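Long-range contacts in BIFUNCTIONAL PROTEIN Proline utilization A (PutA) (Corynebacterium freiburgense, PDB 5UX5), which probably catalyses both oxidation steps of proline catabolism, from proline through pyrroline-5-carboxylate to glutamate, with an FAD-dependent dehydrogenase and an NAD-dependent aldehyde dehydrogenase module: residues 678-683 against 1031-1036; 1014-1019 against 1037-1042; 1005-1010 against 1025-1030; 588-593 against 666-671. One frame throughout, in Å; residues are numbered along the deposited sequence.

Contact 1. Residues 678-683 against 1031-1036. With NAD (nicotinamide-adenine-dinucleotide), chain F.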
# COMPACT_ATOMS: atom_id res chain seq x y z
N LEU A 678 17.91 8.48 27.54
CA LEU A 678 17.46 8.55 28.92
C LEU A 678 17.55 7.19 29.60
O LEU A 678 18.23 7.04 30.62
CB LEU A 678 16.03 9.07 28.96
CG LEU A 678 15.42 9.23 30.34
CD1 LEU A 678 15.96 10.46 31.01
CD2 LEU A 678 13.93 9.30 30.19
N PHE A 679 16.88 6.18 29.02
CA PHE A 679 16.87 4.84 29.59
C PHE A 679 18.29 4.33 29.79
O PHE A 679 18.66 3.86 30.87
CB PHE A 679 16.10 3.87 28.68
CG PHE A 679 14.60 4.11 28.60
CD1 PHE A 679 13.99 5.11 29.33
CD2 PHE A 679 13.81 3.30 27.79
CE1 PHE A 679 12.59 5.31 29.26
CE2 PHE A 679 12.43 3.48 27.71
CZ PHE A 679 11.81 4.49 28.45
N ARG A 680 19.11 4.45 28.74
CA ARG A 680 20.45 3.87 28.80
C ARG A 680 21.30 4.57 29.85
O ARG A 680 22.08 3.93 30.55
CB ARG A 680 21.09 3.94 27.41
CG ARG A 680 20.37 3.17 26.31
CD ARG A 680 21.10 3.35 25.00
NE ARG A 680 22.34 2.57 24.92
CZ ARG A 680 23.23 2.66 23.93
NH1 ARG A 680 23.05 3.52 22.94
NH2 ARG A 680 24.30 1.88 23.93
N GLY A 681 21.12 5.88 30.01
CA GLY A 681 21.79 6.59 31.10
C GLY A 681 21.60 5.93 32.45
O GLY A 681 22.49 5.97 33.30
N TRP A 682 20.42 5.35 32.69
CA TRP A 682 20.12 4.68 33.96
C TRP A 682 20.82 3.34 34.11
O TRP A 682 20.89 2.82 35.24
CB TRP A 682 18.63 4.42 34.11
CG TRP A 682 17.80 5.63 34.09
CD1 TRP A 682 18.18 6.86 34.45
CD2 TRP A 682 16.43 5.72 33.68
NE1 TRP A 682 17.14 7.74 34.31
CE2 TRP A 682 16.05 7.06 33.83
CE3 TRP A 682 15.50 4.79 33.19
CZ2 TRP A 682 14.77 7.52 33.51
CZ3 TRP A 682 14.23 5.24 32.87
CH2 TRP A 682 13.88 6.60 33.04
N LYS A 683 21.31 2.75 33.02
CA LYS A 683 21.99 1.46 33.06
C LYS A 683 22.78 1.30 31.76
O LYS A 683 22.33 0.60 30.84
CB LYS A 683 20.99 0.32 33.27
CG LYS A 683 21.50 -1.11 33.08
CD LYS A 683 20.38 -2.13 33.38
CE LYS A 683 20.69 -3.51 32.77
NZ LYS A 683 19.56 -4.46 33.00
N TRP A 1031 29.33 7.24 27.22
CA TRP A 1031 29.31 8.12 26.06
C TRP A 1031 28.43 7.54 24.97
O TRP A 1031 27.67 8.28 24.34
CB TRP A 1031 30.71 8.36 25.54
CG TRP A 1031 31.53 9.23 26.44
CD1 TRP A 1031 31.20 9.65 27.70
CD2 TRP A 1031 32.80 9.81 26.14
NE1 TRP A 1031 32.20 10.44 28.21
CE2 TRP A 1031 33.19 10.56 27.27
CE3 TRP A 1031 33.65 9.76 25.03
CZ2 TRP A 1031 34.40 11.27 27.31
CZ3 TRP A 1031 34.84 10.46 25.07
CH2 TRP A 1031 35.20 11.20 26.21
N ALA A 1032 28.49 6.22 24.78
CA ALA A 1032 27.64 5.56 23.79
C ALA A 1032 26.17 5.79 24.09
O ALA A 1032 25.36 5.91 23.17
CB ALA A 1032 27.94 4.06 23.72
N ALA A 1033 25.80 5.82 25.38
CA ALA A 1033 24.40 6.04 25.74
C ALA A 1033 23.95 7.45 25.41
O ALA A 1033 22.78 7.65 25.06
CB ALA A 1033 24.18 5.76 27.22
N LEU A 1034 24.87 8.42 25.48
CA LEU A 1034 24.53 9.79 25.15
C LEU A 1034 24.34 9.99 23.65
O LEU A 1034 23.42 10.69 23.24
CB LEU A 1034 25.61 10.73 25.66
CG LEU A 1034 25.62 10.92 27.17
CD1 LEU A 1034 26.90 11.60 27.62
CD2 LEU A 1034 24.42 11.71 27.55
N ASN A 1035 25.19 9.39 22.82
CA ASN A 1035 25.11 9.64 21.39
C ASN A 1035 24.59 8.45 20.59
O ASN A 1035 24.79 8.39 19.37
CB ASN A 1035 26.46 10.11 20.84
CG ASN A 1035 27.54 9.03 20.84
OD1 ASN A 1035 27.28 7.84 20.94
ND2 ASN A 1035 28.79 9.48 20.70
N GLY A 1036 23.90 7.51 21.24
CA GLY A 1036 23.24 6.40 20.56
C GLY A 1036 24.12 5.39 19.83
O GLY A 1036 23.64 4.73 18.90
PA NAD F . 8.64 8.41 24.09
O1A NAD F . 9.98 8.20 23.30
O2A NAD F . 8.82 9.55 25.15
O5B NAD F . 8.27 7.10 24.88
C5B NAD F . 7.86 5.91 24.26
C4B NAD F . 7.60 4.83 25.31
O4B NAD F . 8.55 4.83 26.39
C3B NAD F . 6.22 4.95 25.90
O3B NAD F . 5.72 3.72 26.27
C2B NAD F . 6.56 5.82 27.04
O2B NAD F . 5.54 5.96 27.98
C1B NAD F . 7.81 5.17 27.54
N9A NAD F . 8.56 6.04 28.44
C8A NAD F . 9.13 7.26 28.14
N7A NAD F . 9.74 7.77 29.23
C5A NAD F . 9.60 6.88 30.31
C6A NAD F . 10.02 6.86 31.63
N6A NAD F . 10.78 7.93 32.22
N1A NAD F . 9.70 5.81 32.41
C2A NAD F . 8.98 4.76 31.94
N3A NAD F . 8.56 4.74 30.64
C4A NAD F . 8.85 5.77 29.82
O3 NAD F . 7.52 8.69 22.99
PN NAD F . 6.27 9.70 23.04
O1N NAD F . 6.23 10.61 24.25
O2N NAD F . 5.03 8.87 23.20
O5D NAD F . 6.33 10.53 21.66
C5D NAD F . 7.49 11.30 21.41
C4D NAD F . 7.93 11.45 19.96
O4D NAD F . 8.29 10.26 19.30
C3D NAD F . 6.97 12.07 19.00
O3D NAD F . 6.66 13.39 19.26
C2D NAD F . 7.81 11.97 17.79
O2D NAD F . 8.52 13.15 17.63
C1D NAD F . 8.67 10.75 18.03

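Contact 2. Residues 1014-1019 against 1037-1042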
# COMPACT_ATOMS: atom_id res chain seq x y z
N SER A 1014 27.83 5.14 16.31
CA SER A 1014 28.91 4.23 16.00
C SER A 1014 28.63 2.84 16.57
O SER A 1014 27.83 2.65 17.49
CB SER A 1014 30.22 4.76 16.57
OG SER A 1014 30.46 6.05 16.07
N ARG A 1015 29.31 1.86 16.00
CA ARG A 1015 29.36 0.51 16.55
C ARG A 1015 30.76 0.29 17.10
O ARG A 1015 31.74 0.58 16.42
CB ARG A 1015 29.02 -0.54 15.48
CG ARG A 1015 27.57 -0.67 15.04
CD ARG A 1015 27.44 -1.72 13.97
NE ARG A 1015 26.10 -1.80 13.38
CZ ARG A 1015 25.79 -2.57 12.34
NH1 ARG A 1015 26.71 -3.32 11.75
NH2 ARG A 1015 24.55 -2.59 11.86
N ILE A 1016 30.85 -0.21 18.33
CA ILE A 1016 32.13 -0.38 19.01
C ILE A 1016 32.24 -1.84 19.40
O ILE A 1016 31.41 -2.35 20.16
CB ILE A 1016 32.25 0.53 20.24
CG1 ILE A 1016 32.11 1.99 19.84
CG2 ILE A 1016 33.54 0.36 20.88
CD1 ILE A 1016 31.51 2.83 20.93
N ARG A 1017 33.24 -2.53 18.82
CA ARG A 1017 33.46 -3.95 19.10
C ARG A 1017 34.47 -4.10 20.24
O ARG A 1017 35.54 -3.50 20.22
CB ARG A 1017 33.97 -4.69 17.86
CG ARG A 1017 33.91 -6.21 17.97
CD ARG A 1017 32.47 -6.68 18.03
NE ARG A 1017 32.32 -8.14 17.99
CZ ARG A 1017 32.21 -8.93 19.06
NH1 ARG A 1017 32.26 -8.44 20.29
NH2 ARG A 1017 32.07 -10.24 18.89
N ALA A 1018 34.11 -4.92 21.23
CA ALA A 1018 34.97 -5.20 22.38
C ALA A 1018 35.78 -6.45 22.11
O ALA A 1018 35.23 -7.50 21.75
CB ALA A 1018 34.14 -5.40 23.64
N ILE A 1019 37.10 -6.34 22.27
CA ILE A 1019 37.97 -7.50 22.17
C ILE A 1019 38.80 -7.61 23.44
O ILE A 1019 39.15 -6.60 24.07
CB ILE A 1019 38.87 -7.44 20.91
CG1 ILE A 1019 39.92 -6.32 21.00
CG2 ILE A 1019 38.02 -7.27 19.66
CD1 ILE A 1019 40.94 -6.41 19.92
N SER A 1037 25.38 5.24 20.22
CA SER A 1037 26.24 4.18 19.71
C SER A 1037 25.99 2.88 20.47
O SER A 1037 25.27 2.84 21.48
CB SER A 1037 27.71 4.60 19.82
OG SER A 1037 27.96 5.84 19.18
N VAL A 1038 26.59 1.79 20.00
CA VAL A 1038 26.37 0.48 20.60
C VAL A 1038 27.71 -0.21 20.83
O VAL A 1038 28.52 -0.35 19.91
CB VAL A 1038 25.41 -0.38 19.74
CG1 VAL A 1038 25.94 -0.56 18.34
CG2 VAL A 1038 25.17 -1.72 20.40
N VAL A 1039 27.94 -0.62 22.06
CA VAL A 1039 29.14 -1.34 22.44
C VAL A 1039 28.81 -2.82 22.31
O VAL A 1039 27.99 -3.33 23.07
CB VAL A 1039 29.57 -0.97 23.87
CG1 VAL A 1039 30.73 -1.82 24.33
CG2 VAL A 1039 29.91 0.50 23.97
N ILE A 1040 29.41 -3.49 21.32
CA ILE A 1040 29.20 -4.92 21.08
C ILE A 1040 30.21 -5.67 21.95
O ILE A 1040 31.41 -5.74 21.63
CB ILE A 1040 29.36 -5.25 19.60
CG1 ILE A 1040 28.40 -4.35 18.78
CG2 ILE A 1040 29.17 -6.72 19.34
CD1 ILE A 1040 28.75 -4.21 17.29
N ASP A 1041 29.75 -6.21 23.08
CA ASP A 1041 30.68 -6.65 24.11
C ASP A 1041 30.62 -8.15 24.39
O ASP A 1041 31.16 -8.60 25.41
CB ASP A 1041 30.49 -5.85 25.41
CG ASP A 1041 29.09 -5.99 26.00
OD1 ASP A 1041 28.31 -6.92 25.63
OD2 ASP A 1041 28.79 -5.19 26.92
N GLY A 1042 29.97 -8.93 23.54
CA GLY A 1042 30.02 -10.36 23.65
C GLY A 1042 31.33 -10.91 23.13
O GLY A 1042 32.14 -10.21 22.49

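Contact 3. Residues 1005-1010 against 1025-1030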
# COMPACT_ATOMS: atom_id res chain seq x y z
N GLU A 1005 40.47 4.31 22.32
CA GLU A 1005 40.91 4.36 23.71
C GLU A 1005 39.81 4.91 24.61
O GLU A 1005 38.76 5.38 24.15
CB GLU A 1005 42.17 5.22 23.81
CG GLU A 1005 43.33 4.76 22.94
CD GLU A 1005 44.46 4.12 23.75
OE1 GLU A 1005 44.41 2.89 24.00
OE2 GLU A 1005 45.38 4.87 24.15
N THR A 1006 40.05 4.85 25.92
CA THR A 1006 39.17 5.54 26.85
C THR A 1006 39.32 7.04 26.63
O THR A 1006 40.43 7.54 26.42
CB THR A 1006 39.51 5.20 28.31
OG1 THR A 1006 39.86 3.82 28.43
CG2 THR A 1006 38.32 5.49 29.22
N HIS A 1007 38.20 7.76 26.70
CA HIS A 1007 38.14 9.21 26.53
C HIS A 1007 38.40 9.66 25.10
O HIS A 1007 38.24 10.84 24.79
CB HIS A 1007 39.10 9.92 27.51
CG HIS A 1007 38.73 9.75 28.95
ND1 HIS A 1007 39.17 8.69 29.71
CD2 HIS A 1007 37.92 10.49 29.75
CE1 HIS A 1007 38.65 8.79 30.93
NE2 HIS A 1007 37.90 9.87 30.98
N GLU A 1008 38.77 8.75 24.20
CA GLU A 1008 38.76 9.11 22.79
C GLU A 1008 37.31 9.19 22.27
O GLU A 1008 36.50 8.29 22.50
CB GLU A 1008 39.58 8.11 21.97
CG GLU A 1008 39.88 8.56 20.50
CD GLU A 1008 40.68 7.52 19.67
OE1 GLU A 1008 41.33 6.62 20.26
OE2 GLU A 1008 40.64 7.62 18.43
N TRP A 1009 36.98 10.31 21.64
CA TRP A 1009 35.66 10.56 21.07
C TRP A 1009 35.37 9.63 19.89
O TRP A 1009 36.27 9.15 19.18
CB TRP A 1009 35.59 12.01 20.62
CG TRP A 1009 34.36 12.48 19.87
CD1 TRP A 1009 33.30 13.16 20.39
CD2 TRP A 1009 34.09 12.36 18.46
NE1 TRP A 1009 32.39 13.46 19.41
CE2 TRP A 1009 32.85 12.98 18.21
CE3 TRP A 1009 34.78 11.77 17.38
CZ2 TRP A 1009 32.27 13.04 16.93
CZ3 TRP A 1009 34.20 11.82 16.11
CH2 TRP A 1009 32.95 12.45 15.90
N PHE A 1010 34.07 9.42 19.65
CA PHE A 1010 33.59 8.66 18.51
C PHE A 1010 32.23 9.22 18.11
O PHE A 1010 31.52 9.75 18.96
CB PHE A 1010 33.50 7.15 18.81
CG PHE A 1010 32.81 6.82 20.11
CD1 PHE A 1010 31.43 6.67 20.16
CD2 PHE A 1010 33.54 6.66 21.28
CE1 PHE A 1010 30.79 6.36 21.36
CE2 PHE A 1010 32.90 6.35 22.49
CZ PHE A 1010 31.52 6.20 22.52
N PRO A 1025 35.89 -0.08 29.38
CA PRO A 1025 35.87 1.04 30.33
C PRO A 1025 34.50 1.71 30.36
O PRO A 1025 33.88 1.94 29.32
CB PRO A 1025 36.95 1.98 29.79
CG PRO A 1025 37.85 1.08 28.95
CD PRO A 1025 36.96 0.02 28.38
N THR A 1026 34.02 2.02 31.58
CA THR A 1026 32.66 2.51 31.78
C THR A 1026 32.39 3.77 30.97
O THR A 1026 31.29 3.96 30.43
CB THR A 1026 32.43 2.78 33.28
OG1 THR A 1026 32.23 1.55 33.97
CG2 THR A 1026 31.16 3.63 33.50
N THR A 1027 33.39 4.64 30.86
CA THR A 1027 33.17 5.90 30.18
C THR A 1027 32.74 5.69 28.73
O THR A 1027 31.96 6.48 28.20
CB THR A 1027 34.44 6.76 30.28
OG1 THR A 1027 34.75 6.94 31.67
CG2 THR A 1027 34.26 8.12 29.63
N ILE A 1028 33.21 4.63 28.09
CA ILE A 1028 32.79 4.38 26.72
C ILE A 1028 31.32 4.03 26.67
O ILE A 1028 30.59 4.52 25.79
CB ILE A 1028 33.64 3.28 26.07
CG1 ILE A 1028 35.08 3.77 25.93
CG2 ILE A 1028 33.06 2.91 24.71
CD1 ILE A 1028 36.05 2.65 25.91
N TYR A 1029 30.85 3.18 27.59
CA TYR A 1029 29.42 2.88 27.68
C TYR A 1029 28.61 4.15 27.91
O TYR A 1029 27.58 4.37 27.26
CB TYR A 1029 29.15 1.87 28.80
CG TYR A 1029 29.47 0.42 28.52
CD1 TYR A 1029 28.74 -0.32 27.58
CD2 TYR A 1029 30.50 -0.24 29.22
CE1 TYR A 1029 29.02 -1.67 27.34
CE2 TYR A 1029 30.79 -1.59 28.97
CZ TYR A 1029 30.05 -2.29 28.03
OH TYR A 1029 30.31 -3.61 27.79
N GLU A 1030 29.05 5.01 28.84
CA GLU A 1030 28.31 6.23 29.16
C GLU A 1030 28.25 7.17 27.99
O GLU A 1030 27.24 7.86 27.78
CB GLU A 1030 28.94 6.95 30.34
CG GLU A 1030 28.69 6.30 31.66
CD GLU A 1030 29.61 6.84 32.75
OE1 GLU A 1030 30.59 7.55 32.41
OE2 GLU A 1030 29.35 6.58 33.94

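Contact 4. Residues 588-593 against 666-671. With NAD (nicotinamide-adenine-dinucleotide), chain F.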
# COMPACT_ATOMS: atom_id res chain seq x y z
N VAL A 588 12.36 -9.69 28.46
CA VAL A 588 12.46 -8.50 27.63
C VAL A 588 11.33 -7.54 28.00
O VAL A 588 10.19 -7.97 28.21
CB VAL A 588 12.39 -8.84 26.14
CG1 VAL A 588 12.32 -7.56 25.32
CG2 VAL A 588 13.60 -9.70 25.74
N VAL A 589 11.64 -6.24 28.05
CA VAL A 589 10.63 -5.20 28.25
C VAL A 589 10.36 -4.52 26.91
O VAL A 589 11.31 -4.14 26.20
CB VAL A 589 11.08 -4.19 29.32
CG1 VAL A 589 10.14 -2.95 29.32
CG2 VAL A 589 11.11 -4.86 30.66
N VAL A 590 9.08 -4.36 26.57
CA VAL A 590 8.66 -3.71 25.32
C VAL A 590 7.96 -2.41 25.68
O VAL A 590 6.83 -2.41 26.18
CB VAL A 590 7.75 -4.60 24.47
CG1 VAL A 590 7.34 -3.84 23.23
CG2 VAL A 590 8.44 -5.87 24.07
N ALA A 591 8.63 -1.30 25.39
CA ALA A 591 8.09 0.04 25.60
C ALA A 591 7.66 0.58 24.23
O ALA A 591 8.50 0.84 23.37
CB ALA A 591 9.11 0.94 26.28
N SER A 592 6.36 0.70 24.02
CA SER A 592 5.77 0.92 22.71
C SER A 592 5.20 2.34 22.58
O SER A 592 4.98 3.02 23.59
CB SER A 592 4.66 -0.12 22.49
OG SER A 592 3.64 0.01 23.47
N PRO A 593 5.02 2.83 21.35
CA PRO A 593 4.50 4.19 21.17
C PRO A 593 3.00 4.21 20.97
O PRO A 593 2.35 3.16 21.15
CB PRO A 593 5.23 4.67 19.92
CG PRO A 593 5.35 3.37 19.10
CD PRO A 593 5.43 2.22 20.07
N ALA A 666 16.71 -7.05 28.04
CA ALA A 666 16.72 -6.11 26.93
C ALA A 666 15.45 -5.29 26.94
O ALA A 666 14.40 -5.74 27.42
CB ALA A 666 16.84 -6.81 25.58
N ILE A 667 15.55 -4.09 26.38
CA ILE A 667 14.42 -3.23 26.12
C ILE A 667 14.27 -3.12 24.62
O ILE A 667 15.26 -2.86 23.91
CB ILE A 667 14.61 -1.84 26.74
CG1 ILE A 667 14.63 -1.94 28.27
CG2 ILE A 667 13.50 -0.89 26.27
CD1 ILE A 667 15.01 -0.64 28.94
N ILE A 668 13.07 -3.41 24.13
CA ILE A 668 12.66 -3.05 22.77
C ILE A 668 11.83 -1.78 22.88
O ILE A 668 10.78 -1.77 23.54
CB ILE A 668 11.86 -4.16 22.10
CG1 ILE A 668 12.64 -5.48 22.08
CG2 ILE A 668 11.48 -3.72 20.72
CD1 ILE A 668 11.80 -6.65 21.62
N LEU A 669 12.32 -0.70 22.28
CA LEU A 669 11.75 0.64 22.42
C LEU A 669 11.49 1.26 21.06
O LEU A 669 12.33 1.16 20.16
CB LEU A 669 12.70 1.55 23.20
CG LEU A 669 12.51 3.06 23.17
CD1 LEU A 669 11.25 3.42 23.90
CD2 LEU A 669 13.73 3.76 23.78
N THR A 670 10.36 1.93 20.93
CA THR A 670 10.01 2.71 19.75
C THR A 670 9.55 4.07 20.24
O THR A 670 8.51 4.17 20.90
CB THR A 670 8.91 2.06 18.93
OG1 THR A 670 9.25 0.69 18.65
CG2 THR A 670 8.68 2.83 17.63
N GLY A 671 10.30 5.11 19.91
CA GLY A 671 9.98 6.43 20.43
C GLY A 671 11.06 7.43 20.10
O GLY A 671 11.69 7.35 19.04
PA NAD F . 8.64 8.41 24.09
O1A NAD F . 9.98 8.20 23.30
O2A NAD F . 8.82 9.55 25.15
O5B NAD F . 8.27 7.10 24.88
C5B NAD F . 7.86 5.91 24.26
C4B NAD F . 7.60 4.83 25.31
O4B NAD F . 8.55 4.83 26.39
C3B NAD F . 6.22 4.95 25.90
O3B NAD F . 5.72 3.72 26.27
C2B NAD F . 6.56 5.82 27.04
O2B NAD F . 5.54 5.96 27.98
C1B NAD F . 7.81 5.17 27.54
N9A NAD F . 8.56 6.04 28.44
C8A NAD F . 9.13 7.26 28.14
N7A NAD F . 9.74 7.77 29.23
C5A NAD F . 9.60 6.88 30.31
C6A NAD F . 10.02 6.86 31.63
N6A NAD F . 10.78 7.93 32.22
N1A NAD F . 9.70 5.81 32.41
C2A NAD F . 8.98 4.76 31.94
N3A NAD F . 8.56 4.74 30.64
C4A NAD F . 8.85 5.77 29.82
O3 NAD F . 7.52 8.69 22.99
PN NAD F . 6.27 9.70 23.04
O1N NAD F . 6.23 10.61 24.25
O2N NAD F . 5.03 8.87 23.20
O5D NAD F . 6.33 10.53 21.66
C5D NAD F . 7.49 11.30 21.41
C4D NAD F . 7.93 11.45 19.96
O4D NAD F . 8.29 10.26 19.30
C3D NAD F . 6.97 12.07 19.00
O3D NAD F . 6.66 13.39 19.26
C2D NAD F . 7.81 11.97 17.79
O2D NAD F . 8.52 13.15 17.63
C1D NAD F . 8.67 10.75 18.03

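Contact 1. Residues 678-683 against 1031-1036
R680 and A1033 form the centre of a helix-to-helix contact without hydrogen bonds between its two segments, joining helix 673-682 of the aldehyde dehydrogenase region to helix 1026-1035 near the C terminus. The segment axes run antiparallel at 168° and approach to 8.4 Å. CB of R680 meets CB of A1033 at 3.6 Å, and the same methyl lies 4.1 Å from the G681 N. Beyond CB the arginine chain bends at chi3 (75°), which lays its guanidinium with one face over A1033 CA and its edge at G1036. NH1 comes within 3.3 Å of A1032 O, but the angle is too poor for a hydrogen bond; the nitrogen donates instead to S1037 O, in the residue after G1036.

In aldehyde dehydrogenases the helix that follows strand 666-670 of the Rossmann-like domain borders the adenine site. On helix 673-682, F679 and W682 lie on the side away from helix 1026-1035 and meet NAD. The rim of F679 stands over a face of the adenine, with F679 CZ 3.5 Å from NAD C4A, while W682 CH2 approaches NAD N6A at 3.5 Å, N6A lying near the indole plane. L678 CD2 borders the same amino group at 4.0 Å.

Contact 2. Residues 1014-1019 against 1037-1042
Backbone pairing comes first: S1014 O receives V1038 N at 2.9 Å, I1016 N donates to V1038 O at 2.8 Å, I1016 O receives I1040 N, and A1018 N reaches I1040 O at 2.8 Å. This is the parallel pattern, with I1016 giving and taking between V1038 and I1040, and the strand axes lie 24° apart.

Side-chain polar bonds close both ends. S1014 N donates to S1037 OG at 3.0 Å, an oxygen also paired with N1035 OD1. At the other end R1017 NH1 bonds to G1042 O at 2.8 Å, almost straight (176°) and in the guanidinium plane. It also reaches I1040 O, from above that carbonyl's plane, so I1040 O is gripped by two donors. A bend at chi2 (66°) folds the arginine back over the partner strand, and NH2 forms a salt bridge with E1051.

The strands belong to a beta-alpha-beta unit, with helix 1026-1035 between them in the chain.

Apolar contacts follow the two sheet faces. R1015 CG lies beside V1038 CG1 at 3.7 Å, and the side chains of R1017 and I1040 cross at about a right angle, with R1017 CD 3.6 Å from I1040 CG2. On the other face I1016 CD1 meets V1039 CG2 at 4.2 Å, and both residues pack on I1028 of the connecting helix.

Contact 3. Residues 1005-1010 against 1025-1030
T1006 and F1010 pack on a helix whose first turn is held by the bond from I1028 N to P1025 O (3.0 Å); no hydrogen bond crosses between 1005-1010 and 1025-1030. The contact is therefore one of shape, made in two patches.

At the helix start, T1006 meets the P1025 ring with both branches. OG1 lies 3.4 Å from P1025 CG, and T1006 CG2 lies 3.8 Å from P1025 CB. H1007 sits beside this patch and sets one face of its imidazole over T1027 CG2, toward the rim, with that methyl 4.2 Å above the ring plane. A type II turn from E1005 to E1008, with H1007 at phi 71°, brings T1006 and H1007 to the helix; E1005 N also bonds to E1008 OE1.

Deeper in, F1010 carries its CG between the backbone N and the carbonyl carbon (chi1 48°), directing the ring to I1028. Its CE2 touches I1028 CG2 at 4.1 Å, and I1028 O lies at the ring edge, 3.8 Å from F1010 CZ. I1016 and W1031 also border this ring.

P1025 occupies the N-cap position of the connecting helix, and the loop before strand 1015-1018 packs on its first turns, within a beta-alpha-beta unit.

Contact 4. Residues 588-593 against 666-671
P593 crosses obliquely over T670 where the paired strands run out, CD of P593 lying 3.7 Å from CB of T670, and NAD lies against the neighbouring residues S592 and G671. This is the C-terminal edge of the parallel strands in the Rossmann-like cofactor domain of the aldehyde dehydrogenase fold.

Behind that edge the backbones pair in parallel, their axes 14° apart. V589 N donates to A666 O at 2.9 Å, I668 N to V589 O at 2.8 Å, and A591 N to I668 O; the last bond, T670 N to A591 O, stretches to 3.3 Å. On its other side strand 580-591 bonds to K614, I616 and K618, which makes it an interior strand.

The side chains divide by face. V588 CG1 meets I668 CD1 at 3.8 Å on one. On the other, A591 CB touches L669 CD1 at 4.0 Å; L669, with CG anti to its N (chi1 164°), reaches NAD O4B together with A591 CB, and M659 covers V589, A591 and I667.

G671 CA approaches the phosphate oxygen O1A of NAD at 3.4 Å, and S592 O accepts a hydrogen bond from ribose O3B of NAD at 2.9 Å.

Overall arrangement
From the N terminus, contact 4 comes first and is complete before the others begin: it closes the loop between strands 580-591 and 666-670 in the NAD-binding domain. Helix 673-682 follows directly, and contact 1 carries it across more than 340 residues to helix 1026-1035, closing the widest loop. F679 packs on L669 and I667, so contacts 1 and 4 touch, and both border NAD. Contact 3 lies wholly within contact 1's loop and uses the same C-terminal helix. Contact 2 crosses both, since its segments alternate with theirs along the chain. Together, contacts 1 to 3 seat that helix between its own sheet and the cofactor domain.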